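Local coordinates for DUF4848 domain-containing protein (Bacteroides thetaiotaomicron, PDB 4LB8) that is of unknown function but is probably an exported, lipid-anchored protein of the cell envelope, at residues Gly25-Phe30 against Glu132-Asp137; Ser59-Met64 against Val127-Glu132; Arg160-Asp165 against Tyr173-Asp178; Ser189-Ala194 against Phe259-Ala264; Arg220-Ala225 against Gln265-Thr270. One frame throughout, in Å; residues are numbered along the deposited sequence.

Interaction 1 (Gly25-Phe30 against Glu132-Asp137); sequences GTMIKF and EFMIGD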
# COMPACT_ATOMS: atom_id res chain seq x y z
N GLY A 25 -32.82 -26.39 -19.45
CA GLY A 25 -32.29 -25.70 -18.27
C GLY A 25 -30.88 -25.17 -18.38
O GLY A 25 -30.23 -24.94 -17.36
N THR A 26 -30.39 -24.95 -19.62
CA THR A 26 -29.02 -24.50 -19.89
C THR A 26 -28.97 -23.07 -20.46
O THR A 26 -27.89 -22.57 -20.77
CB THR A 26 -28.32 -25.50 -20.85
OG1 THR A 26 -28.94 -25.48 -22.14
CG2 THR A 26 -28.30 -26.92 -20.30
N MSE A 27 -30.13 -22.40 -20.58
CA MSE A 27 -30.19 -21.05 -21.12
C MSE A 27 -31.34 -20.24 -20.54
O MSE A 27 -32.47 -20.72 -20.53
CB MSE A 27 -30.33 -21.13 -22.66
CG MSE A 27 -30.21 -19.78 -23.38
SE MSE A 27 -28.40 -19.00 -23.34
CE MSE A 27 -27.61 -20.21 -24.61
N ILE A 28 -31.07 -19.00 -20.11
CA ILE A 28 -32.08 -18.03 -19.67
C ILE A 28 -32.41 -17.16 -20.90
O ILE A 28 -31.50 -16.64 -21.54
CB ILE A 28 -31.64 -17.17 -18.43
CG1 ILE A 28 -31.66 -17.97 -17.12
CG2 ILE A 28 -32.47 -15.88 -18.29
CD1 ILE A 28 -33.02 -18.18 -16.40
N LYS A 29 -33.70 -17.02 -21.22
CA LYS A 29 -34.16 -16.18 -22.32
C LYS A 29 -35.08 -15.10 -21.75
O LYS A 29 -36.00 -15.41 -21.00
CB LYS A 29 -34.87 -17.02 -23.40
CG LYS A 29 -35.38 -16.23 -24.62
CD LYS A 29 -36.52 -16.98 -25.29
CE LYS A 29 -36.63 -16.83 -26.80
NZ LYS A 29 -35.56 -17.59 -27.53
N PHE A 30 -34.80 -13.84 -22.08
CA PHE A 30 -35.63 -12.70 -21.72
C PHE A 30 -36.46 -12.32 -22.93
O PHE A 30 -36.04 -12.59 -24.06
CB PHE A 30 -34.79 -11.51 -21.22
CG PHE A 30 -34.09 -11.81 -19.91
CD1 PHE A 30 -34.81 -11.83 -18.71
CD2 PHE A 30 -32.73 -12.09 -19.88
CE1 PHE A 30 -34.16 -12.12 -17.50
CE2 PHE A 30 -32.09 -12.38 -18.67
CZ PHE A 30 -32.81 -12.38 -17.49
N GLU A 132 -23.36 -17.13 -21.09
CA GLU A 132 -24.41 -16.78 -22.03
C GLU A 132 -25.79 -16.66 -21.42
O GLU A 132 -26.15 -17.37 -20.47
CB GLU A 132 -24.50 -17.85 -23.13
CG GLU A 132 -23.31 -17.89 -24.05
CD GLU A 132 -23.20 -19.13 -24.90
OE1 GLU A 132 -23.97 -20.09 -24.68
OE2 GLU A 132 -22.31 -19.15 -25.78
N PHE A 133 -26.59 -15.79 -22.06
CA PHE A 133 -28.02 -15.59 -21.85
C PHE A 133 -28.58 -15.06 -23.16
O PHE A 133 -27.80 -14.67 -24.05
CB PHE A 133 -28.38 -14.72 -20.63
CG PHE A 133 -28.00 -13.27 -20.74
CD1 PHE A 133 -26.73 -12.84 -20.35
CD2 PHE A 133 -28.90 -12.32 -21.21
CE1 PHE A 133 -26.36 -11.50 -20.47
CE2 PHE A 133 -28.53 -10.98 -21.33
CZ PHE A 133 -27.26 -10.57 -20.96
N MSE A 134 -29.92 -15.06 -23.29
CA MSE A 134 -30.56 -14.62 -24.52
C MSE A 134 -31.60 -13.54 -24.31
O MSE A 134 -32.32 -13.55 -23.30
CB MSE A 134 -31.21 -15.81 -25.22
CG MSE A 134 -30.20 -16.76 -25.86
SE MSE A 134 -31.09 -18.09 -26.92
CE MSE A 134 -31.47 -17.02 -28.51
N ILE A 135 -31.68 -12.60 -25.30
CA ILE A 135 -32.70 -11.54 -25.42
C ILE A 135 -33.49 -11.90 -26.68
O ILE A 135 -32.99 -11.68 -27.80
CB ILE A 135 -32.15 -10.07 -25.43
CG1 ILE A 135 -31.16 -9.75 -24.27
CG2 ILE A 135 -33.31 -9.05 -25.52
CD1 ILE A 135 -31.56 -10.16 -22.94
N GLY A 136 -34.66 -12.51 -26.49
CA GLY A 136 -35.49 -13.01 -27.58
C GLY A 136 -34.70 -14.03 -28.39
O GLY A 136 -34.20 -15.01 -27.83
N ASP A 137 -34.48 -13.75 -29.69
CA ASP A 137 -33.72 -14.66 -30.55
C ASP A 137 -32.22 -14.30 -30.59
O ASP A 137 -31.45 -14.97 -31.28
CB ASP A 137 -34.32 -14.72 -31.95
CG ASP A 137 -35.55 -15.61 -32.03
OD1 ASP A 137 -35.60 -16.62 -31.29
OD2 ASP A 137 -36.45 -15.31 -32.85
O HOH W 1 -28.44 -18.32 -19.46
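The two inner strands of a four-stranded mixed sheet, 27-30 and 132-135, pair here in parallel. Met134 sits between Ile28 and Phe30 in the usual parallel pattern. Its N donates to Ile28 O (2.8 Å) and its O accepts from Phe30 N (2.8 Å). Gly136 N then bonds to Phe30 O, which carries the pairing one residue past the second strand. At the other end a water bridges Ile28 N and Glu132 O.

On one face, selenomethionines Met27 and Met134 cross at about a right angle. Met27 SE lies 3.8 Å from Met134 CG. The CG of Met27 is anti to its own N (chi1 -172°), and bends at chi2 and chi3 bring SE over Phe133 CA. On the other face, Phe30 CD2 meets Ile135 CD1 at 3.8 Å. The Phe133 atom CD2 comes to the edge of the Phe30 ring, and Tyr36 of helix 33-44 packs against both rings.

Lys29 runs alongside the end of the second strand. Asp137 OD1 is a long salt-bridge partner at 3.9 Å from Lys29 NZ. The nearer partner of Lys29 NZ is Gly136 O, 2.9 Å away, approached from above the carbonyl plane.

Interaction 2 (Ser59-Met64 against Val127-Glu132); sequences SFKSQM and VNMKGE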
# COMPACT_ATOMS: atom_id res chain seq x y z
N SER A 59 -35.24 -23.74 -11.81
CA SER A 59 -34.45 -24.96 -12.07
C SER A 59 -33.24 -24.65 -13.01
O SER A 59 -32.93 -25.40 -13.95
CB SER A 59 -35.33 -26.08 -12.63
OG SER A 59 -36.31 -26.47 -11.68
N PHE A 60 -32.59 -23.50 -12.74
CA PHE A 60 -31.46 -23.01 -13.53
C PHE A 60 -30.23 -22.75 -12.63
O PHE A 60 -30.32 -21.98 -11.67
CB PHE A 60 -31.87 -21.73 -14.30
CG PHE A 60 -30.77 -21.16 -15.16
CD1 PHE A 60 -30.39 -21.79 -16.34
CD2 PHE A 60 -30.07 -20.02 -14.77
CE1 PHE A 60 -29.33 -21.30 -17.11
CE2 PHE A 60 -29.02 -19.52 -15.54
CZ PHE A 60 -28.66 -20.16 -16.71
N LYS A 61 -29.10 -23.41 -12.95
CA LYS A 61 -27.83 -23.21 -12.26
C LYS A 61 -27.06 -22.13 -13.01
O LYS A 61 -26.68 -22.33 -14.17
CB LYS A 61 -27.02 -24.52 -12.13
CG LYS A 61 -25.70 -24.36 -11.38
CD LYS A 61 -25.35 -25.62 -10.59
CE LYS A 61 -23.88 -25.70 -10.23
NZ LYS A 61 -23.06 -26.17 -11.38
N SER A 62 -26.93 -20.96 -12.40
CA SER A 62 -26.20 -19.87 -13.01
C SER A 62 -24.81 -19.81 -12.41
O SER A 62 -24.52 -20.56 -11.46
CB SER A 62 -26.93 -18.54 -12.83
OG SER A 62 -27.39 -18.34 -11.50
N GLN A 63 -23.94 -18.94 -12.97
CA GLN A 63 -22.58 -18.73 -12.51
C GLN A 63 -22.56 -18.31 -11.06
O GLN A 63 -21.62 -18.67 -10.34
CB GLN A 63 -21.88 -17.71 -13.37
CG GLN A 63 -21.18 -18.39 -14.51
CD GLN A 63 -20.31 -17.47 -15.28
OE1 GLN A 63 -19.72 -16.53 -14.73
NE2 GLN A 63 -20.15 -17.79 -16.55
N MSE A 64 -23.63 -17.61 -10.61
CA MSE A 64 -23.78 -17.22 -9.22
C MSE A 64 -23.87 -18.46 -8.30
O MSE A 64 -23.19 -18.49 -7.28
CB MSE A 64 -25.00 -16.32 -9.04
CG MSE A 64 -25.03 -15.65 -7.68
SE MSE A 64 -26.48 -16.21 -6.48
CE MSE A 64 -26.28 -17.91 -6.32
N VAL A 127 -26.23 -15.52 -16.45
CA VAL A 127 -25.31 -16.22 -17.35
C VAL A 127 -25.19 -17.71 -16.96
O VAL A 127 -25.24 -18.05 -15.78
CB VAL A 127 -23.88 -15.61 -17.51
CG1 VAL A 127 -23.90 -14.32 -18.31
CG2 VAL A 127 -23.17 -15.43 -16.17
N ASN A 128 -25.04 -18.57 -17.97
CA ASN A 128 -24.87 -20.00 -17.76
C ASN A 128 -23.38 -20.32 -17.60
O ASN A 128 -22.56 -19.43 -17.35
CB ASN A 128 -25.53 -20.81 -18.91
CG ASN A 128 -24.99 -20.58 -20.31
OD1 ASN A 128 -23.90 -20.03 -20.53
ND2 ASN A 128 -25.72 -21.04 -21.29
N MSE A 129 -23.03 -21.60 -17.80
CA MSE A 129 -21.67 -22.08 -17.63
C MSE A 129 -20.69 -21.60 -18.73
O MSE A 129 -19.47 -21.72 -18.53
CB MSE A 129 -21.67 -23.61 -17.49
CG MSE A 129 -22.42 -24.09 -16.22
SE MSE A 129 -21.87 -23.15 -14.57
CE MSE A 129 -23.30 -22.03 -14.25
N LYS A 130 -21.22 -21.04 -19.86
CA LYS A 130 -20.42 -20.50 -20.98
C LYS A 130 -20.47 -18.95 -21.01
O LYS A 130 -19.98 -18.33 -21.96
CB LYS A 130 -20.90 -21.08 -22.32
CG LYS A 130 -20.66 -22.58 -22.49
CD LYS A 130 -21.19 -23.11 -23.83
CE LYS A 130 -20.10 -23.26 -24.87
NZ LYS A 130 -20.62 -23.79 -26.16
N GLY A 131 -21.10 -18.35 -19.99
CA GLY A 131 -21.27 -16.91 -19.87
C GLY A 131 -22.27 -16.37 -20.86
O GLY A 131 -22.09 -15.28 -21.40
N GLU A 132 -23.36 -17.13 -21.09
CA GLU A 132 -24.41 -16.78 -22.03
C GLU A 132 -25.79 -16.66 -21.42
O GLU A 132 -26.15 -17.37 -20.47
CB GLU A 132 -24.50 -17.85 -23.13
CG GLU A 132 -23.31 -17.89 -24.05
CD GLU A 132 -23.20 -19.13 -24.90
OE1 GLU A 132 -23.97 -20.09 -24.68
OE2 GLU A 132 -22.31 -19.15 -25.78
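Gln63, in the first turn of helix 63-80, docks on the type I beta turn Asn128-Gly131 that leads into strand 132-135. Two bonds hold it. The main-chain N of Gln63, at the start of the helix, donates to Val127 O (3.2 Å). The side chain reaches further along the same segment, and its NE2 donates to Asn128 O (3.0 Å). That bond is nearly in line with the carbonyl, and Asn128 O is tilted only 21° from the Gln63 amide plane. Asn128 O also accepts from Gly131 N, so the turn's own bond and the glutamine share one oxygen.

The Gln63 chain is extended beyond CG. It passes across Val127, whose CG2 methyl meets the amide end of Gln63, touching CD at 3.6 Å.

Asn128 has CG between its backbone N and carbonyl carbon (chi1 61°), which folds its amide back over the turn. Its OD1 takes Lys130 N and Glu132 N from opposite faces of the amide plane. The first of these bonds makes an Asx turn. Its ND2 donates to Thr26 O, which fixes the amide's rotation and ties the turn to the neighbouring strand region. Ser62 OG is held by Tyr125 O.

The Phe60 ring reaches the turn, with Asn128 CB at the ring edge, 3.9 Å from Phe60 CZ. Selenomethionine Met129 bends at chi2 and chi3 and lays its CE against the Ser62-Gln63 peptide, 3.4 Å from Gln63 N.

Interaction 3 (Arg160-Asp165 against Tyr173-Asp178); sequences RSSVSD and YSRQKD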
# COMPACT_ATOMS: atom_id res chain seq x y z
N ARG A 160 -3.06 5.69 -1.44
CA ARG A 160 -3.36 6.53 -0.27
C ARG A 160 -2.50 6.08 0.90
O ARG A 160 -2.04 6.88 1.69
CB ARG A 160 -4.85 6.37 0.10
CG ARG A 160 -5.31 7.33 1.16
CD ARG A 160 -6.77 7.16 1.36
NE ARG A 160 -7.23 7.74 2.62
CZ ARG A 160 -7.57 9.01 2.79
NH1 ARG A 160 -7.50 9.86 1.78
NH2 ARG A 160 -8.00 9.43 3.98
N SER A 161 -2.33 4.77 1.01
CA SER A 161 -1.61 4.14 2.10
C SER A 161 -0.85 2.91 1.60
O SER A 161 -1.38 2.19 0.75
CB SER A 161 -2.61 3.75 3.18
OG SER A 161 -1.92 3.47 4.39
N SER A 162 0.40 2.70 2.13
CA SER A 162 1.31 1.55 1.88
C SER A 162 2.18 1.30 3.10
O SER A 162 2.81 2.22 3.62
CB SER A 162 2.19 1.76 0.66
OG SER A 162 1.42 1.58 -0.52
N VAL A 163 2.18 0.04 3.55
CA VAL A 163 2.90 -0.41 4.73
C VAL A 163 3.67 -1.65 4.32
O VAL A 163 3.09 -2.53 3.68
CB VAL A 163 1.92 -0.65 5.92
CG1 VAL A 163 2.65 -1.14 7.17
CG2 VAL A 163 1.11 0.61 6.23
N SER A 164 4.99 -1.69 4.61
CA SER A 164 5.85 -2.81 4.21
C SER A 164 5.60 -4.03 5.07
O SER A 164 5.24 -3.89 6.23
CB SER A 164 7.32 -2.40 4.29
OG SER A 164 7.76 -2.10 5.60
N ASP A 165 5.80 -5.24 4.50
CA ASP A 165 5.65 -6.50 5.23
C ASP A 165 7.01 -7.18 5.37
O ASP A 165 7.98 -6.69 4.82
CB ASP A 165 4.62 -7.43 4.56
CG ASP A 165 4.92 -7.91 3.15
OD1 ASP A 165 6.03 -7.61 2.63
OD2 ASP A 165 4.04 -8.57 2.56
N TYR A 173 8.74 0.60 6.22
CA TYR A 173 8.07 1.88 6.05
C TYR A 173 6.59 1.77 6.33
O TYR A 173 6.01 0.68 6.34
CB TYR A 173 8.30 2.45 4.61
CG TYR A 173 7.78 1.56 3.49
CD1 TYR A 173 6.45 1.62 3.08
CD2 TYR A 173 8.63 0.66 2.83
CE1 TYR A 173 5.96 0.79 2.07
CE2 TYR A 173 8.15 -0.16 1.81
CZ TYR A 173 6.81 -0.11 1.44
OH TYR A 173 6.33 -0.95 0.45
N SER A 174 5.96 2.94 6.50
CA SER A 174 4.54 3.11 6.62
C SER A 174 4.19 4.48 6.07
O SER A 174 4.60 5.48 6.65
CB SER A 174 4.08 2.93 8.05
OG SER A 174 2.67 2.79 8.09
N ARG A 175 3.59 4.52 4.88
CA ARG A 175 3.17 5.79 4.29
C ARG A 175 1.67 5.89 4.46
O ARG A 175 0.93 5.08 3.92
CB ARG A 175 3.58 5.97 2.83
CG ARG A 175 3.09 7.31 2.25
CD ARG A 175 3.34 7.49 0.77
NE ARG A 175 2.19 7.00 0.01
CZ ARG A 175 2.16 5.86 -0.66
NH1 ARG A 175 3.24 5.10 -0.72
NH2 ARG A 175 1.07 5.49 -1.30
N GLN A 176 1.22 6.85 5.24
CA GLN A 176 -0.20 7.01 5.47
C GLN A 176 -0.72 8.20 4.64
O GLN A 176 -0.03 8.65 3.74
CB GLN A 176 -0.48 7.14 6.99
CG GLN A 176 -0.14 5.86 7.77
CD GLN A 176 -0.94 4.65 7.32
OE1 GLN A 176 -0.38 3.61 6.97
NE2 GLN A 176 -2.28 4.75 7.29
N LYS A 177 -1.94 8.65 4.89
CA LYS A 177 -2.56 9.70 4.08
C LYS A 177 -1.80 11.05 4.13
O LYS A 177 -1.71 11.72 3.10
CB LYS A 177 -4.06 9.85 4.44
CG LYS A 177 -4.39 10.64 5.68
CD LYS A 177 -5.42 11.72 5.37
CE LYS A 177 -5.52 12.76 6.46
NZ LYS A 177 -6.11 12.21 7.70
N ASP A 178 -1.23 11.44 5.29
CA ASP A 178 -0.52 12.71 5.38
C ASP A 178 0.73 12.63 6.28
O ASP A 178 1.36 13.66 6.52
CB ASP A 178 -1.45 13.86 5.80
CG ASP A 178 -2.07 13.77 7.18
OD1 ASP A 178 -1.70 12.86 7.95
OD2 ASP A 178 -2.90 14.65 7.51
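The Tyr173 ring carries Ser164 CB over one face and Ser162 O near its edge, within the beta hairpin of strands 161-163 and 171-175. Ser164 CB stands 3.6 Å from the ring centroid, a CH-pi contact. The first torsion of Tyr173 (61°) sets CG between its backbone N and carbonyl carbon, which turns the ring across toward the partner strand. The Arg175 guanidinium lies with one face by Ser162 N and with Arg160 N near its edge. Its NH2 is bonded to Thr159 OG1. Lys177 CB sits over the centre of one face of the Arg160 guanidinium. The two side chains run alongside each other in the same direction, despite like charges.

Ser162 and Arg175 form an antiparallel hydrogen-bonded pair. Arg175 N donates to Ser162 O at 2.7 Å, and Ser162 N to Arg175 O at 3.0 Å. Val163 and Ser174 follow as a non-hydrogen-bonded pair. Val163 CG2 is 3.3 Å from Ser174 OG, which is hydrogen-bonded to Gln282 O.

Strand 161-163 also pairs antiparallel with a strand of the second subunit, which continues the sheet across the dimer interface. Toward the turn of the hairpin, Ser164 N donates to Tyr173 O, while Ser164 OG accepts from Tyr173 N at 2.9 Å and is also bonded to Phe285 O.

Interaction 4 (Ser189-Ala194 against Phe259-Ala264); sequences SGIIHA and FGRKLA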
# COMPACT_ATOMS: atom_id res chain seq x y z
N SER A 189 31.52 -2.85 6.68
CA SER A 189 32.58 -3.50 7.48
C SER A 189 32.14 -3.91 8.89
O SER A 189 32.94 -3.85 9.82
CB SER A 189 33.81 -2.61 7.56
OG SER A 189 34.41 -2.47 6.29
N GLY A 190 30.91 -4.38 9.03
CA GLY A 190 30.37 -4.84 10.29
C GLY A 190 29.59 -3.77 11.00
O GLY A 190 28.82 -4.10 11.90
N ILE A 191 29.77 -2.48 10.60
CA ILE A 191 29.07 -1.30 11.17
C ILE A 191 27.75 -1.14 10.46
O ILE A 191 27.73 -0.94 9.24
CB ILE A 191 29.92 0.01 11.10
CG1 ILE A 191 31.35 -0.14 11.70
CG2 ILE A 191 29.14 1.25 11.63
CD1 ILE A 191 31.45 -0.31 13.18
N ILE A 192 26.65 -1.24 11.22
CA ILE A 192 25.29 -1.11 10.72
C ILE A 192 24.85 0.36 10.83
O ILE A 192 24.90 0.94 11.91
CB ILE A 192 24.31 -2.10 11.46
CG1 ILE A 192 24.81 -3.57 11.27
CG2 ILE A 192 22.88 -1.95 10.91
CD1 ILE A 192 24.24 -4.59 12.17
N HIS A 193 24.42 0.94 9.69
CA HIS A 193 23.95 2.31 9.54
C HIS A 193 22.43 2.32 9.49
O HIS A 193 21.86 1.52 8.76
CB HIS A 193 24.51 2.91 8.23
CG HIS A 193 25.96 3.29 8.29
ND1 HIS A 193 26.96 2.34 8.40
CD2 HIS A 193 26.53 4.51 8.20
CE1 HIS A 193 28.09 3.02 8.43
NE2 HIS A 193 27.87 4.33 8.30
N ALA A 194 21.77 3.19 10.25
CA ALA A 194 20.32 3.30 10.23
C ALA A 194 19.92 4.67 9.78
O ALA A 194 20.58 5.66 10.14
CB ALA A 194 19.73 3.01 11.61
N PHE A 259 23.60 2.02 13.96
CA PHE A 259 22.55 1.22 14.59
C PHE A 259 23.15 0.16 15.53
O PHE A 259 22.59 -0.13 16.58
CB PHE A 259 21.70 0.58 13.48
CG PHE A 259 20.41 -0.05 13.92
CD1 PHE A 259 19.37 0.73 14.42
CD2 PHE A 259 20.21 -1.42 13.78
CE1 PHE A 259 18.16 0.14 14.81
CE2 PHE A 259 18.98 -2.01 14.15
CZ PHE A 259 17.97 -1.23 14.67
N GLY A 260 24.27 -0.41 15.14
CA GLY A 260 24.97 -1.42 15.89
C GLY A 260 26.09 -2.01 15.07
O GLY A 260 26.56 -1.39 14.11
N ARG A 261 26.54 -3.20 15.47
CA ARG A 261 27.57 -3.97 14.77
C ARG A 261 27.15 -5.41 14.65
O ARG A 261 26.39 -5.90 15.48
CB ARG A 261 28.91 -3.94 15.54
CG ARG A 261 29.74 -2.69 15.41
CD ARG A 261 31.14 -2.88 15.98
NE ARG A 261 31.15 -3.25 17.40
CZ ARG A 261 32.23 -3.22 18.18
NH1 ARG A 261 33.39 -2.79 17.69
NH2 ARG A 261 32.15 -3.58 19.45
N LYS A 262 27.74 -6.12 13.68
CA LYS A 262 27.59 -7.56 13.51
C LYS A 262 28.60 -8.31 14.44
O LYS A 262 29.79 -7.97 14.49
CB LYS A 262 27.84 -7.95 12.06
CG LYS A 262 26.75 -7.52 11.08
CD LYS A 262 27.14 -7.85 9.65
CE LYS A 262 27.30 -9.34 9.43
NZ LYS A 262 27.69 -9.65 8.04
N LEU A 263 28.09 -9.32 15.16
CA LEU A 263 28.89 -10.18 16.03
C LEU A 263 29.30 -11.44 15.29
O LEU A 263 30.26 -12.09 15.67
CB LEU A 263 28.09 -10.58 17.29
CG LEU A 263 27.63 -9.50 18.24
CD1 LEU A 263 26.67 -10.07 19.25
CD2 LEU A 263 28.81 -8.87 18.98
N ALA A 264 28.53 -11.81 14.26
CA ALA A 264 28.74 -13.02 13.47
C ALA A 264 28.82 -12.71 11.96
O ALA A 264 28.84 -11.55 11.55
CB ALA A 264 27.60 -14.00 13.75
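Ile192 faces both Phe259 and Gly260 in a classic beta bulge, where strand segments 191-194 and 259-262 of the large antiparallel sheet run antiparallel, their directions 155° apart. Ile192 N donates to Gly260 O (2.9 Å), and Ile192 O accepts from Phe259 N (2.7 Å). Further along, Lys262 N donates to Gly190 O (2.9 Å). The same oxygen takes a CA-H...O contact from Arg261 CA.

The two branches of Ile192 lie along the bulged strand. CG2 is anti to the backbone N, and this branch meets Phe259 CB at 3.8 Å. The other branch runs on to CD1, which rests beside Lys262 CG. There the two side chains cross at about a right angle. Beyond this crossing, Lys262 NZ bonds to Gln265 O and forms a salt bridge with the C-terminal carboxylate of Leu290. Phe259 has CG anti to N as well (chi1 -168°). Its CB and CD1 bear on the methyl group of Ala194, with Phe259 CB at 3.6 Å from Ala194 CB. The ring of Phe259 also meets that of Phe222 on the adjoining strand, so this apolar face links three strands.

On the other face, Ile191 and Arg261 lie side by side and point the same way. The bent arginine goes on to a salt bridge with Glu223, and Glu37 of the second subunit packs on Ile191. Between the paired residues the touching atoms are Ile191 CD1 and Arg261 CG, 3.7 Å apart.

Interaction 5 (Arg220-Ala225 against Gln265-Thr270); sequences RGFEFA and QECTGT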
# COMPACT_ATOMS: atom_id res chain seq x y z
N ARG A 220 19.49 -11.40 15.39
CA ARG A 220 20.50 -12.41 15.74
C ARG A 220 21.87 -11.95 15.27
O ARG A 220 21.97 -11.36 14.20
CB ARG A 220 20.15 -13.78 15.14
CG ARG A 220 19.30 -14.65 16.06
CD ARG A 220 18.46 -15.68 15.31
NE ARG A 220 18.02 -15.27 13.96
CZ ARG A 220 16.91 -14.58 13.67
NH1 ARG A 220 16.11 -14.14 14.64
NH2 ARG A 220 16.60 -14.30 12.41
N GLY A 221 22.89 -12.22 16.08
CA GLY A 221 24.27 -11.83 15.80
C GLY A 221 24.42 -10.34 15.76
O GLY A 221 25.02 -9.78 14.84
N PHE A 222 23.83 -9.68 16.77
CA PHE A 222 23.75 -8.24 16.82
C PHE A 222 24.08 -7.63 18.17
O PHE A 222 23.67 -8.11 19.24
CB PHE A 222 22.33 -7.81 16.41
CG PHE A 222 22.06 -6.32 16.34
CD1 PHE A 222 22.59 -5.55 15.31
CD2 PHE A 222 21.25 -5.70 17.29
CE1 PHE A 222 22.33 -4.18 15.24
CE2 PHE A 222 20.98 -4.34 17.21
CZ PHE A 222 21.51 -3.58 16.18
N GLU A 223 24.77 -6.49 18.06
CA GLU A 223 25.19 -5.59 19.11
C GLU A 223 24.55 -4.25 18.83
O GLU A 223 24.67 -3.74 17.71
CB GLU A 223 26.70 -5.49 19.09
CG GLU A 223 27.33 -5.50 20.46
CD GLU A 223 28.83 -5.50 20.39
OE1 GLU A 223 29.39 -5.20 19.30
OE2 GLU A 223 29.46 -5.75 21.44
N PHE A 224 23.82 -3.69 19.79
CA PHE A 224 23.15 -2.42 19.61
C PHE A 224 24.02 -1.27 20.06
O PHE A 224 24.63 -1.32 21.14
CB PHE A 224 21.83 -2.41 20.36
CG PHE A 224 21.01 -1.14 20.30
CD1 PHE A 224 20.58 -0.63 19.08
CD2 PHE A 224 20.59 -0.51 21.46
CE1 PHE A 224 19.77 0.51 19.03
CE2 PHE A 224 19.79 0.64 21.41
CZ PHE A 224 19.38 1.13 20.20
N ALA A 225 24.05 -0.20 19.23
CA ALA A 225 24.77 1.03 19.53
C ALA A 225 23.88 1.88 20.41
O ALA A 225 23.11 2.71 19.92
CB ALA A 225 25.15 1.75 18.25
N GLN A 265 28.87 -13.78 11.15
CA GLN A 265 28.92 -13.72 9.69
C GLN A 265 27.60 -13.14 9.14
O GLN A 265 27.64 -12.41 8.15
CB GLN A 265 29.19 -15.12 9.13
CG GLN A 265 29.53 -15.16 7.64
CD GLN A 265 29.55 -16.59 7.13
OE1 GLN A 265 30.43 -17.39 7.47
NE2 GLN A 265 28.56 -16.94 6.32
N GLU A 266 26.47 -13.46 9.78
CA GLU A 266 25.16 -12.96 9.35
C GLU A 266 24.35 -12.38 10.50
O GLU A 266 24.27 -12.96 11.60
CB GLU A 266 24.34 -14.06 8.66
CG GLU A 266 24.81 -14.37 7.25
CD GLU A 266 24.83 -15.85 6.90
OE1 GLU A 266 23.80 -16.53 7.12
OE2 GLU A 266 25.86 -16.32 6.37
N CYS A 267 23.73 -11.24 10.21
CA CYS A 267 22.83 -10.51 11.10
C CYS A 267 21.45 -10.54 10.49
O CYS A 267 21.17 -9.89 9.47
CB CYS A 267 23.33 -9.10 11.34
SG CYS A 267 22.23 -8.12 12.38
N THR A 268 20.59 -11.38 11.09
CA THR A 268 19.23 -11.62 10.62
C THR A 268 18.22 -11.31 11.72
O THR A 268 18.58 -11.14 12.88
CB THR A 268 19.12 -13.07 10.11
OG1 THR A 268 19.28 -13.95 11.20
CG2 THR A 268 20.17 -13.41 9.03
N GLY A 269 16.96 -11.20 11.34
CA GLY A 269 15.85 -10.92 12.23
C GLY A 269 14.82 -10.01 11.60
O GLY A 269 14.72 -9.94 10.37
N THR A 270 14.05 -9.31 12.45
CA THR A 270 13.00 -8.38 12.01
C THR A 270 13.10 -6.99 12.68
O THR A 270 13.65 -6.83 13.77
CB THR A 270 11.59 -8.97 12.31
OG1 THR A 270 11.36 -9.11 13.72
CG2 THR A 270 11.34 -10.29 11.57
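Arg220 N donates to Thr268 O at 2.7 Å, the shortest hydrogen bond across the contact. It is nearly straight (170°) and runs almost along the carbonyl. The return bond, from Thr268 N to Arg220 O, is weak at 3.4 Å. The contact lies where strand 213-220 meets strand 268-275 in a four-stranded antiparallel sheet, near the bend at Gly221 into strand 222-226.

The Arg220 side chain bends at chi3 and curls back over Thr268. Arg220 NE and NH2 both lie near Thr268 OG1, in weak, bent bonds, with NH2 the nearer at 3.0 Å. The threonine has OG1 between its backbone N and carbonyl carbon (chi1 66°), which presents the oxygen to the guanidinium. One face of that flat group lies over Thr268 O, which is offset toward the rim. The backbone and side chain of one threonine therefore meet the backbone and side chain of one arginine.

Cys267 lies one residue earlier and packs inward. Cys267 CA makes a CA-H...O contact of 3.3 Å with Arg220 O. Its SG, anti to N, comes 3.9 Å from Phe222 CD1 and stands obliquely to the ring. Ile192 of strand 191-201 packs on both Phe222 and Cys267.

The contact thus has two characters. On the polar Arg220-Thr268 side, one short, straight backbone bond is accompanied by weak ones, so it is probably the main polar tie. The buried, apolar Cys267-Phe222 side packs the residue just before strand 268-275 against strand 222-226 of the large sheet.

From the N terminus, interaction 1 closes a loop of about a hundred residues, rich in helix, by pairing strand 27-30 with 132-135. Interaction 2 is nested inside that loop and touches interaction 1; they share Glu132, and together they tie the helices to the small mixed sheet. Interaction 3 follows in series, with its centre about 48 Å from that of interaction 1, and closes a short hairpin at the dimer interface. Interactions 4 and 5 come last. Their segments alternate along the chain, so the two loops cross. Backbone bonds between 220-225 and 259-264 pair neighbouring strands of the large sheet, while strand 268-275, next after 254-262, belongs to the four-stranded sheet.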